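Local coordinates for protein succinate dehydrogenase subunit A (Mycolicibacterium smegmatis MC2 51, PDB 6LUM) that probably oxidises succinate to fumarate as the FAD-carrying flavoprotein subunit of a mycobacterial succinate dehydrogenase complex, at residues A164-L169 and I226-L232; I191-H195 and P431-V436; L219-G223 and E510-L514. One frame throughout, in Å; residues are numbered along the deposited sequence.

Contact 1 of 3, residues A164-L169 and I226-L232; sequences ALDIAL and IVFRKGL. With FAD (flavin-adenine dinucleotide), chain Y.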
loop_
_atom_site.group_PDB
_atom_site.type_symbol
_atom_site.label_atom_id
_atom_site.label_comp_id
_atom_site.label_asym_id
_atom_site.label_seq_id
_atom_site.Cartn_x
_atom_site.Cartn_y
_atom_site.Cartn_z
ATOM N N ALA D 164 12.258 -34.410 9.065
ATOM C CA ALA D 164 13.591 -34.165 9.596
ATOM C C ALA D 164 14.154 -35.424 10.225
ATOM O O ALA D 164 13.672 -35.865 11.265
ATOM C CB ALA D 164 13.574 -33.041 10.624
ATOM N N LEU D 165 15.191 -35.992 9.617
ATOM C CA LEU D 165 15.698 -37.296 10.009
ATOM C C LEU D 165 16.952 -37.246 10.861
ATOM O O LEU D 165 17.244 -38.227 11.547
ATOM C CB LEU D 165 15.987 -38.142 8.769
ATOM C CG LEU D 165 14.757 -38.665 8.045
ATOM C CD1 LEU D 165 15.145 -39.431 6.817
ATOM C CD2 LEU D 165 13.965 -39.531 8.979
ATOM N N ASP D 166 17.707 -36.154 10.843
ATOM C CA ASP D 166 18.917 -36.135 11.653
ATOM C C ASP D 166 19.322 -34.702 11.934
ATOM O O ASP D 166 18.845 -33.771 11.293
ATOM C CB ASP D 166 20.056 -36.877 10.960
ATOM C CG ASP D 166 20.977 -37.558 11.934
ATOM O OD1 ASP D 166 22.033 -38.064 11.501
ATOM O OD2 ASP D 166 20.646 -37.592 13.138
ATOM N N ILE D 167 20.208 -34.534 12.911
ATOM C CA ILE D 167 20.867 -33.256 13.131
ATOM C C ILE D 167 22.368 -33.475 13.048
ATOM O O ILE D 167 22.869 -34.593 13.182
ATOM C CB ILE D 167 20.493 -32.585 14.467
ATOM C CG1 ILE D 167 21.073 -33.351 15.640
ATOM C CG2 ILE D 167 19.008 -32.484 14.614
ATOM C CD1 ILE D 167 20.586 -32.844 16.949
ATOM N N ALA D 168 23.086 -32.384 12.822
ATOM C CA ALA D 168 24.528 -32.408 12.634
ATOM C C ALA D 168 25.176 -31.664 13.789
ATOM O O ALA D 168 25.103 -30.437 13.860
ATOM C CB ALA D 168 24.905 -31.780 11.299
ATOM N N LEU D 169 25.801 -32.407 14.691
ATOM C CA LEU D 169 26.546 -31.835 15.803
ATOM C C LEU D 169 28.017 -31.797 15.417
ATOM O O LEU D 169 28.690 -32.831 15.421
ATOM C CB LEU D 169 26.357 -32.653 17.077
ATOM C CG LEU D 169 25.024 -32.683 17.809
ATOM C CD1 LEU D 169 25.271 -33.097 19.230
ATOM C CD2 LEU D 169 24.358 -31.344 17.768
ATOM N N ILE D 226 15.833 -38.702 17.571
ATOM C CA ILE D 226 16.999 -38.014 17.025
ATOM C C ILE D 226 17.949 -37.616 18.146
ATOM O O ILE D 226 19.136 -37.961 18.137
ATOM C CB ILE D 226 16.562 -36.785 16.217
ATOM C CG1 ILE D 226 15.954 -37.200 14.888
ATOM C CG2 ILE D 226 17.720 -35.878 15.987
ATOM C CD1 ILE D 226 15.185 -36.099 14.240
ATOM N N VAL D 227 17.435 -36.874 19.126
ATOM C CA VAL D 227 18.267 -36.419 20.231
ATOM C C VAL D 227 18.850 -37.594 20.997
ATOM O O VAL D 227 19.948 -37.499 21.547
ATOM C CB VAL D 227 17.434 -35.487 21.126
ATOM C CG1 VAL D 227 18.050 -35.340 22.488
ATOM C CG2 VAL D 227 17.292 -34.140 20.461
ATOM N N PHE D 228 18.163 -38.727 21.020
ATOM C CA PHE D 228 18.677 -39.879 21.738
ATOM C C PHE D 228 19.740 -40.617 20.945
ATOM O O PHE D 228 20.649 -41.202 21.537
ATOM C CB PHE D 228 17.526 -40.815 22.076
ATOM C CG PHE D 228 17.898 -41.928 22.979
ATOM C CD1 PHE D 228 18.290 -41.681 24.270
ATOM C CD2 PHE D 228 17.834 -43.227 22.544
ATOM C CE1 PHE D 228 18.621 -42.708 25.099
ATOM C CE2 PHE D 228 18.173 -44.254 23.370
ATOM C CZ PHE D 228 18.565 -43.996 24.646
ATOM N N ARG D 229 19.645 -40.607 19.620
ATOM C CA ARG D 229 20.659 -41.254 18.802
ATOM C C ARG D 229 21.930 -40.431 18.715
ATOM O O ARG D 229 23.017 -41.000 18.590
ATOM C CB ARG D 229 20.115 -41.510 17.402
ATOM C CG ARG D 229 19.239 -42.724 17.318
ATOM C CD ARG D 229 18.517 -42.804 15.997
ATOM N NE ARG D 229 18.117 -44.174 15.693
ATOM C CZ ARG D 229 17.331 -44.516 14.682
ATOM N NH1 ARG D 229 16.854 -43.589 13.872
ATOM N NH2 ARG D 229 17.023 -45.785 14.478
ATOM N N LYS D 230 21.824 -39.105 18.774
ATOM C CA LYS D 230 23.022 -38.277 18.732
ATOM C C LYS D 230 23.904 -38.442 19.957
ATOM O O LYS D 230 25.022 -37.924 19.960
ATOM C CB LYS D 230 22.653 -36.807 18.587
ATOM C CG LYS D 230 22.035 -36.462 17.265
ATOM C CD LYS D 230 22.880 -36.959 16.118
ATOM C CE LYS D 230 24.167 -36.177 16.000
ATOM N NZ LYS D 230 24.939 -36.588 14.804
ATOM N N GLY D 231 23.444 -39.136 20.987
ATOM C CA GLY D 231 24.202 -39.302 22.204
ATOM C C GLY D 231 23.737 -38.446 23.358
ATOM O O GLY D 231 24.225 -38.633 24.475
ATOM N N LEU D 232 22.826 -37.511 23.120
ATOM C CA LEU D 232 22.268 -36.702 24.183
ATOM C C LEU D 232 21.311 -37.544 25.024
ATOM O O LEU D 232 20.872 -38.609 24.593
ATOM C CB LEU D 232 21.559 -35.492 23.587
ATOM C CG LEU D 232 22.391 -34.740 22.555
ATOM C CD1 LEU D 232 21.554 -33.771 21.761
ATOM C CD2 LEU D 232 23.498 -34.011 23.252
HETATM P PA FAD Y . 2.110 -31.693 18.404
HETATM O O1A FAD Y . 0.976 -30.704 18.281
HETATM O O2A FAD Y . 1.900 -32.992 19.145
HETATM O O5B FAD Y . 2.638 -32.040 16.923
HETATM C C5B FAD Y . 4.035 -32.082 16.641
HETATM C C4B FAD Y . 4.317 -31.305 15.362
HETATM O O4B FAD Y . 5.704 -31.403 15.029
HETATM C C3B FAD Y . 3.515 -31.857 14.193
HETATM O O3B FAD Y . 2.569 -30.874 13.749
HETATM C C2B FAD Y . 4.530 -32.225 13.119
HETATM O O2B FAD Y . 4.321 -31.518 11.890
HETATM C C1B FAD Y . 5.896 -31.868 13.689
HETATM N N9A FAD Y . 6.769 -33.068 13.689
HETATM C C8A FAD Y . 6.667 -34.117 14.528
HETATM N N7A FAD Y . 7.618 -35.049 14.263
HETATM C C5A FAD Y . 8.353 -34.596 13.231
HETATM C C6A FAD Y . 9.513 -35.084 12.449
HETATM N N6A FAD Y . 10.095 -36.276 12.727
HETATM N N1A FAD Y . 9.974 -34.299 11.450
HETATM C C2A FAD Y . 9.406 -33.113 11.163
HETATM N N3A FAD Y . 8.352 -32.609 11.829
HETATM C C4A FAD Y . 7.788 -33.290 12.857
HETATM N N1 FAD Y . -3.672 -31.193 26.369
HETATM C C2 FAD Y . -4.383 -30.292 27.093
HETATM O O2 FAD Y . -3.763 -29.445 27.772
HETATM N N3 FAD Y . -5.728 -30.274 27.112
HETATM C C4 FAD Y . -6.465 -31.146 26.413
HETATM O O4 FAD Y . -7.714 -31.104 26.451
HETATM C C4X FAD Y . -5.765 -32.164 25.594
HETATM N N5 FAD Y . -6.435 -33.081 24.861
HETATM C C5X FAD Y . -5.767 -33.998 24.123
HETATM C C6 FAD Y . -6.478 -34.931 23.376
HETATM C C7 FAD Y . -5.799 -35.877 22.615
HETATM C C7M FAD Y . -6.572 -36.887 21.807
HETATM C C8 FAD Y . -4.313 -35.894 22.598
HETATM C C8M FAD Y . -3.582 -36.919 21.773
HETATM C C9 FAD Y . -3.598 -34.963 23.344
HETATM C C9A FAD Y . -4.276 -34.017 24.104
HETATM N N10 FAD Y . -3.559 -33.070 24.862
HETATM C C10 FAD Y . -4.284 -32.131 25.618
HETATM C "C1'" FAD Y . -2.094 -33.065 24.864
HETATM C "C2'" FAD Y . -1.589 -31.767 24.242
HETATM O "O2'" FAD Y . -2.341 -31.480 23.058
HETATM C "C3'" FAD Y . -0.109 -31.868 23.892
HETATM O "O3'" FAD Y . 0.676 -31.628 25.066
HETATM C "C4'" FAD Y . 0.266 -30.858 22.814
HETATM O "O4'" FAD Y . -0.730 -30.871 21.785
HETATM C "C5'" FAD Y . 1.627 -31.184 22.208
HETATM O "O5'" FAD Y . 1.749 -30.542 20.941
HETATM P P FAD Y . 3.189 -30.062 20.401
HETATM O O1P FAD Y . 3.084 -28.609 20.005
HETATM O O2P FAD Y . 4.236 -30.498 21.397
HETATM O O3P FAD Y . 3.370 -30.937 19.062
#

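Contact 2 of 3, residues I191-H195 and P431-V436; sequences IHVFH and PAEMVV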
loop_
_atom_site.group_PDB
_atom_site.type_symbol
_atom_site.label_atom_id
_atom_site.label_comp_id
_atom_site.label_asym_id
_atom_site.label_seq_id
_atom_site.Cartn_x
_atom_site.Cartn_y
_atom_site.Cartn_z
ATOM N N ILE D 191 17.087 -35.278 -0.255
ATOM C CA ILE D 191 17.618 -34.940 1.056
ATOM C C ILE D 191 17.982 -33.469 1.055
ATOM O O ILE D 191 18.575 -32.968 0.098
ATOM C CB ILE D 191 18.839 -35.808 1.396
ATOM C CG1 ILE D 191 18.592 -37.253 0.991
ATOM C CG2 ILE D 191 19.148 -35.730 2.859
ATOM C CD1 ILE D 191 17.566 -37.938 1.816
ATOM N N HIS D 192 17.616 -32.767 2.115
ATOM C CA HIS D 192 17.944 -31.362 2.264
ATOM C C HIS D 192 18.758 -31.178 3.527
ATOM O O HIS D 192 18.557 -31.885 4.512
ATOM C CB HIS D 192 16.706 -30.491 2.353
ATOM C CG HIS D 192 15.837 -30.545 1.143
ATOM N ND1 HIS D 192 15.422 -29.415 0.480
ATOM C CD2 HIS D 192 15.298 -31.590 0.480
ATOM C CE1 HIS D 192 14.667 -29.761 -0.543
ATOM N NE2 HIS D 192 14.577 -31.076 -0.566
ATOM N N VAL D 193 19.673 -30.221 3.499
ATOM C CA VAL D 193 20.467 -29.867 4.662
ATOM C C VAL D 193 20.191 -28.411 4.968
ATOM O O VAL D 193 20.500 -27.538 4.155
ATOM C CB VAL D 193 21.964 -30.097 4.432
ATOM C CG1 VAL D 193 22.685 -30.079 5.746
ATOM C CG2 VAL D 193 22.191 -31.403 3.722
ATOM N N PHE D 194 19.598 -28.149 6.123
ATOM C CA PHE D 194 19.334 -26.795 6.579
ATOM C C PHE D 194 20.418 -26.442 7.574
ATOM O O PHE D 194 20.420 -26.957 8.690
ATOM C CB PHE D 194 17.963 -26.686 7.236
ATOM C CG PHE D 194 16.823 -26.970 6.319
ATOM C CD1 PHE D 194 16.470 -28.260 6.010
ATOM C CD2 PHE D 194 16.097 -25.944 5.781
ATOM C CE1 PHE D 194 15.435 -28.510 5.171
ATOM C CE2 PHE D 194 15.065 -26.198 4.950
ATOM C CZ PHE D 194 14.735 -27.480 4.643
ATOM N N HIS D 195 21.350 -25.585 7.179
ATOM C CA HIS D 195 22.386 -25.145 8.093
ATOM C C HIS D 195 21.895 -23.915 8.831
ATOM O O HIS D 195 21.473 -22.938 8.210
ATOM C CB HIS D 195 23.691 -24.870 7.352
ATOM C CG HIS D 195 24.562 -26.079 7.235
ATOM N ND1 HIS D 195 25.268 -26.591 8.301
ATOM C CD2 HIS D 195 24.807 -26.906 6.191
ATOM C CE1 HIS D 195 25.919 -27.674 7.920
ATOM N NE2 HIS D 195 25.661 -27.885 6.642
ATOM N N PRO D 431 27.422 -33.710 5.580
ATOM C CA PRO D 431 26.689 -34.218 6.749
ATOM C C PRO D 431 25.599 -35.212 6.411
ATOM O O PRO D 431 25.254 -36.039 7.260
ATOM C CB PRO D 431 26.101 -32.946 7.377
ATOM C CG PRO D 431 26.724 -31.810 6.656
ATOM C CD PRO D 431 27.108 -32.302 5.316
ATOM N N ALA D 432 25.056 -35.174 5.202
ATOM C CA ALA D 432 23.981 -36.071 4.818
ATOM C C ALA D 432 24.463 -37.465 4.479
ATOM O O ALA D 432 23.666 -38.267 3.989
ATOM C CB ALA D 432 23.220 -35.492 3.628
ATOM N N GLU D 433 25.735 -37.781 4.722
ATOM C CA GLU D 433 26.266 -39.077 4.310
ATOM C C GLU D 433 25.551 -40.214 5.024
ATOM O O GLU D 433 25.127 -41.192 4.395
ATOM C CB GLU D 433 27.768 -39.134 4.579
ATOM N N MET D 434 25.401 -40.099 6.345
ATOM C CA MET D 434 24.743 -41.155 7.101
ATOM C C MET D 434 23.300 -41.332 6.662
ATOM O O MET D 434 22.836 -42.461 6.492
ATOM C CB MET D 434 24.802 -40.859 8.596
ATOM C CG MET D 434 24.165 -41.948 9.440
ATOM S SD MET D 434 23.518 -41.344 11.004
ATOM C CE MET D 434 21.761 -41.430 10.685
ATOM N N VAL D 435 22.576 -40.232 6.465
ATOM C CA VAL D 435 21.164 -40.345 6.124
ATOM C C VAL D 435 20.994 -40.944 4.736
ATOM O O VAL D 435 20.120 -41.791 4.521
ATOM C CB VAL D 435 20.467 -38.980 6.247
ATOM C CG1 VAL D 435 19.158 -38.983 5.505
ATOM C CG2 VAL D 435 20.230 -38.652 7.696
ATOM N N VAL D 436 21.816 -40.527 3.772
ATOM C CA VAL D 436 21.664 -41.075 2.428
ATOM C C VAL D 436 22.039 -42.551 2.406
ATOM O O VAL D 436 21.372 -43.357 1.748
ATOM C CB VAL D 436 22.457 -40.257 1.393
ATOM C CG1 VAL D 436 22.047 -38.809 1.441
ATOM C CG2 VAL D 436 23.943 -40.382 1.613
#

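Contact 3 of 3, residues L219-G223 and E510-L514; sequences LTGDG and ELGFL. With FAD (flavin-adenine dinucleotide), chain Y.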
loop_
_atom_site.group_PDB
_atom_site.type_symbol
_atom_site.label_atom_id
_atom_site.label_comp_id
_atom_site.label_asym_id
_atom_site.label_seq_id
_atom_site.Cartn_x
_atom_site.Cartn_y
_atom_site.Cartn_z
ATOM N N LEU D 219 2.345 -39.684 15.541
ATOM C CA LEU D 219 3.103 -39.399 16.754
ATOM C C LEU D 219 3.902 -40.640 17.112
ATOM O O LEU D 219 3.539 -41.416 17.990
ATOM C CB LEU D 219 2.190 -38.990 17.894
ATOM C CG LEU D 219 1.546 -37.620 17.810
ATOM C CD1 LEU D 219 0.977 -37.293 19.144
ATOM C CD2 LEU D 219 2.544 -36.587 17.379
ATOM N N THR D 220 5.010 -40.824 16.409
ATOM C CA THR D 220 5.909 -41.929 16.697
ATOM C C THR D 220 7.025 -41.537 17.648
ATOM O O THR D 220 7.528 -42.385 18.387
ATOM C CB THR D 220 6.505 -42.461 15.399
ATOM O OG1 THR D 220 7.330 -41.453 14.813
ATOM C CG2 THR D 220 5.406 -42.818 14.432
ATOM N N GLY D 221 7.423 -40.273 17.640
ATOM C CA GLY D 221 8.441 -39.770 18.534
ATOM C C GLY D 221 9.754 -39.700 17.806
ATOM O O GLY D 221 10.479 -40.691 17.730
ATOM N N ASP D 222 10.089 -38.529 17.288
ATOM C CA ASP D 222 11.196 -38.449 16.356
ATOM C C ASP D 222 12.200 -37.410 16.802
ATOM O O ASP D 222 13.398 -37.577 16.583
ATOM C CB ASP D 222 10.693 -38.124 14.964
ATOM C CG ASP D 222 9.774 -39.186 14.421
ATOM O OD1 ASP D 222 9.861 -40.341 14.880
ATOM O OD2 ASP D 222 8.952 -38.866 13.540
ATOM N N GLY D 223 11.739 -36.324 17.412
ATOM C CA GLY D 223 12.671 -35.454 18.098
ATOM C C GLY D 223 13.376 -36.185 19.217
ATOM O O GLY D 223 14.591 -36.074 19.381
ATOM N N GLU D 510 10.186 -44.782 10.838
ATOM C CA GLU D 510 9.538 -44.444 12.104
ATOM C C GLU D 510 9.459 -45.637 13.044
ATOM O O GLU D 510 9.491 -45.465 14.266
ATOM C CB GLU D 510 8.137 -43.894 11.868
ATOM C CG GLU D 510 8.033 -42.796 10.834
ATOM C CD GLU D 510 8.519 -41.455 11.320
ATOM O OE1 GLU D 510 9.491 -40.924 10.745
ATOM O OE2 GLU D 510 7.913 -40.916 12.265
ATOM N N LEU D 511 9.327 -46.846 12.506
ATOM C CA LEU D 511 9.388 -48.018 13.367
ATOM C C LEU D 511 10.727 -48.107 14.085
ATOM O O LEU D 511 10.796 -48.579 15.226
ATOM C CB LEU D 511 9.129 -49.277 12.549
ATOM C CG LEU D 511 9.277 -50.599 13.277
ATOM C CD1 LEU D 511 8.354 -50.635 14.456
ATOM C CD2 LEU D 511 8.987 -51.729 12.340
ATOM N N GLY D 512 11.800 -47.660 13.438
ATOM C CA GLY D 512 13.084 -47.609 14.135
ATOM C C GLY D 512 13.032 -46.781 15.409
ATOM O O GLY D 512 13.456 -47.227 16.487
ATOM N N PHE D 513 12.512 -45.557 15.301
ATOM C CA PHE D 513 12.346 -44.693 16.465
ATOM C C PHE D 513 11.456 -45.334 17.516
ATOM O O PHE D 513 11.728 -45.231 18.718
ATOM C CB PHE D 513 11.751 -43.357 16.044
ATOM C CG PHE D 513 12.633 -42.555 15.151
ATOM C CD1 PHE D 513 13.928 -42.272 15.509
ATOM C CD2 PHE D 513 12.161 -42.067 13.954
ATOM C CE1 PHE D 513 14.733 -41.524 14.689
ATOM C CE2 PHE D 513 12.965 -41.322 13.135
ATOM C CZ PHE D 513 14.252 -41.052 13.502
ATOM N N LEU D 514 10.360 -45.962 17.087
ATOM C CA LEU D 514 9.473 -46.611 18.045
ATOM C C LEU D 514 10.215 -47.658 18.854
ATOM O O LEU D 514 10.017 -47.767 20.067
ATOM C CB LEU D 514 8.286 -47.244 17.332
ATOM C CG LEU D 514 7.195 -46.316 16.821
ATOM C CD1 LEU D 514 6.000 -47.111 16.384
ATOM C CD2 LEU D 514 6.823 -45.356 17.901
HETATM P PA FAD Y . 2.110 -31.693 18.404
HETATM O O1A FAD Y . 0.976 -30.704 18.281
HETATM O O2A FAD Y . 1.900 -32.992 19.145
HETATM O O5B FAD Y . 2.638 -32.040 16.923
HETATM C C5B FAD Y . 4.035 -32.082 16.641
HETATM C C4B FAD Y . 4.317 -31.305 15.362
HETATM O O4B FAD Y . 5.704 -31.403 15.029
HETATM C C3B FAD Y . 3.515 -31.857 14.193
HETATM O O3B FAD Y . 2.569 -30.874 13.749
HETATM C C2B FAD Y . 4.530 -32.225 13.119
HETATM O O2B FAD Y . 4.321 -31.518 11.890
HETATM C C1B FAD Y . 5.896 -31.868 13.689
HETATM N N9A FAD Y . 6.769 -33.068 13.689
HETATM C C8A FAD Y . 6.667 -34.117 14.528
HETATM N N7A FAD Y . 7.618 -35.049 14.263
HETATM C C5A FAD Y . 8.353 -34.596 13.231
HETATM C C6A FAD Y . 9.513 -35.084 12.449
HETATM N N6A FAD Y . 10.095 -36.276 12.727
HETATM N N1A FAD Y . 9.974 -34.299 11.450
HETATM C C2A FAD Y . 9.406 -33.113 11.163
HETATM N N3A FAD Y . 8.352 -32.609 11.829
HETATM C C4A FAD Y . 7.788 -33.290 12.857
HETATM N N1 FAD Y . -3.672 -31.193 26.369
HETATM C C2 FAD Y . -4.383 -30.292 27.093
HETATM O O2 FAD Y . -3.763 -29.445 27.772
HETATM N N3 FAD Y . -5.728 -30.274 27.112
HETATM C C4 FAD Y . -6.465 -31.146 26.413
HETATM O O4 FAD Y . -7.714 -31.104 26.451
HETATM C C4X FAD Y . -5.765 -32.164 25.594
HETATM N N5 FAD Y . -6.435 -33.081 24.861
HETATM C C5X FAD Y . -5.767 -33.998 24.123
HETATM C C6 FAD Y . -6.478 -34.931 23.376
HETATM C C7 FAD Y . -5.799 -35.877 22.615
HETATM C C7M FAD Y . -6.572 -36.887 21.807
HETATM C C8 FAD Y . -4.313 -35.894 22.598
HETATM C C8M FAD Y . -3.582 -36.919 21.773
HETATM C C9 FAD Y . -3.598 -34.963 23.344
HETATM C C9A FAD Y . -4.276 -34.017 24.104
HETATM N N10 FAD Y . -3.559 -33.070 24.862
HETATM C C10 FAD Y . -4.284 -32.131 25.618
HETATM C "C1'" FAD Y . -2.094 -33.065 24.864
HETATM C "C2'" FAD Y . -1.589 -31.767 24.242
HETATM O "O2'" FAD Y . -2.341 -31.480 23.058
HETATM C "C3'" FAD Y . -0.109 -31.868 23.892
HETATM O "O3'" FAD Y . 0.676 -31.628 25.066
HETATM C "C4'" FAD Y . 0.266 -30.858 22.814
HETATM O "O4'" FAD Y . -0.730 -30.871 21.785
HETATM C "C5'" FAD Y . 1.627 -31.184 22.208
HETATM O "O5'" FAD Y . 1.749 -30.542 20.941
HETATM P P FAD Y . 3.189 -30.062 20.401
HETATM O O1P FAD Y . 3.084 -28.609 20.005
HETATM O O2P FAD Y . 4.236 -30.498 21.397
HETATM O O3P FAD Y . 3.370 -30.937 19.062
#

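Contact 1 of 3, residues A164-L169 and I226-L232
Asp166 and Ile226 bring the two backbones together, their CA atoms 6.0 Å apart, where the later part of helix 223-229 packs against strand 162-172. Ile226 aims its side chain at the strand. Its CG1 branch lies beside the backbone N (chi1 -74°), which carries CD1 to within 3.3 Å of Ala164 O, while its other branch, CG2, meets Ile167 CG2 at 3.9 Å. Lys230, near the end of the helix, is bent at chi2 and chi3, and this folded chain lays its methylenes along the strand. Lys230 CG packs 3.6 Å from Ile167 CG1, and CE passes Leu169 CG with the two side chains running in opposite directions. The ammonium group gives a weak hydrogen bond from Lys230 NZ to Ile167 O at 3.3 Å; Asp166 lies close by, its OD1 4.6 Å from NZ, so attraction of opposite charges probably helps without direct contact. Gly231 then ends the helix in a Schellman motif, and Leu232 turns back toward Leu169. At the far end Ala164 N makes a weak hydrogen bond to FAD N1A, joining this strand-on-helix packing, with a classic beta bulge at Leu165 and Asp166 opposite Ile182, to the adenine pocket of the FAD-binding domain.

Contact 2 of 3, residues I191-H195 and P431-V436
Ile191 meets the helix start with both branches: CG1 stands beside the backbone N (chi1 -42°) and CD1 turns off it (chi2 -69°), while CG2 points anti to N, and the side chain spreads over Ala432, Val435 and Val436. On the helix, Val435 holds CG1 anti to its own N (chi1 162°), placing that methyl within 4.2 Å of Ile191 CD1. The tightest approach is between Ile191 CG1 and Val436 CG1, at 3.8 Å. Ala432, at the N-cap position, offers only its methyl, and CB sits 4.2 Å from Ile191 CG2 and at a like distance from Val193 CG2, touching two residues that point to the same side of the strand. Pro431 extends the patch toward the end of the strand. Its CG lies 4.5 Å from Val193 CG1 and also comes up to the His195 ring at the edge, near the ring plane, with His195 NE2 4.1 Å away. Around the patch, Ile2 touches Val193, Ala432 and Val436, and Ile182 of strand 175-185 supports Ile191 and Val435. His192, on the other side of the strand, hydrogen-bonds to His5 and, weakly, to Glu185. The chemistry is therefore almost wholly apolar: branched aliphatic side chains and a proline ring seat the first turn of helix 433-443 on the strand through shape and burial, so the fit relies on dispersion and exclusion of water rather than on directional bonds.

Contact 3 of 3, residues L219-G223 and E510-L514
Polar contacts centre on Glu510 OE2, which Thr220 and Asp222 approach from the loop. Thr220 OG1 lies 2.7 Å from Glu510 OE2 and 2.8 Å from Asp222 OD1; its one proton can serve either acceptor, and the choice is not settled. Thr220 reaches them because OG1 stands between the backbone N and the carbonyl carbon (chi1 65°). The two carboxylates meet nearly perpendicular, their planes 86° apart, with Asp222 OD2 2.6 Å from Glu510 OE2. Lys36 forms a salt bridge with Glu510 OE2 and a long, weak ion pair with Asp222 OD2, which would probably temper the negative charge gathered here.

The cofactor contact is a hydrogen bond from FAD N6A to Asp222 OD2, 2.9 Å long with an angle of 133° at the hydrogen. Asp222 OD2 thus lies between the adenine amine and Glu510 of helix 503-527. Replacing Asp222 by an alanine removes the carboxylate, and the adenine amine would probably lose this acceptor and Thr220 OG1 one of its two possible partners.

Packing against helix 503-527 comes from Phe513 and Leu514. Phe513 presents one face to Asp222 CA, and its CB meets Gly221 O at 3.4 Å. Leu514, from the next position of the helix, places CD2 3.8 Å from Thr220 CB, and Leu458 of helix 451-465 backs it. Gly221 has a positive phi, at which a CB would press on the preceding carbonyl oxygen.

The whole is an adenine-binding corner of the FAD pocket, where the loop leading into helix 223-229 is closed by a helix of the C-terminal flavoprotein family region.

In the fold
Contacts 1 and 3 both touch FAD, with centres about 12 Å apart. They are joined through helix 223-229: residues 219-223 lead into it and 226-232 hold its later part and the turn after it, while Arg229 and Ile226 pack against Phe513 of helix 503-527. Contact 2, its centre also about 12 Å from that of contact 1, reaches the same four-stranded mixed sheet, in which strand 175-185 separates 162-172 from 191-195; Asp166 and Leu165 touch Val435. Contacts 2 and 3, centres about 19 Å apart, do not touch. Along the chain the order is 164-169, 191-195, 219-223, 226-232, 431-436, 510-514, so all three contacts interleave and later helices close over the FAD-binding core.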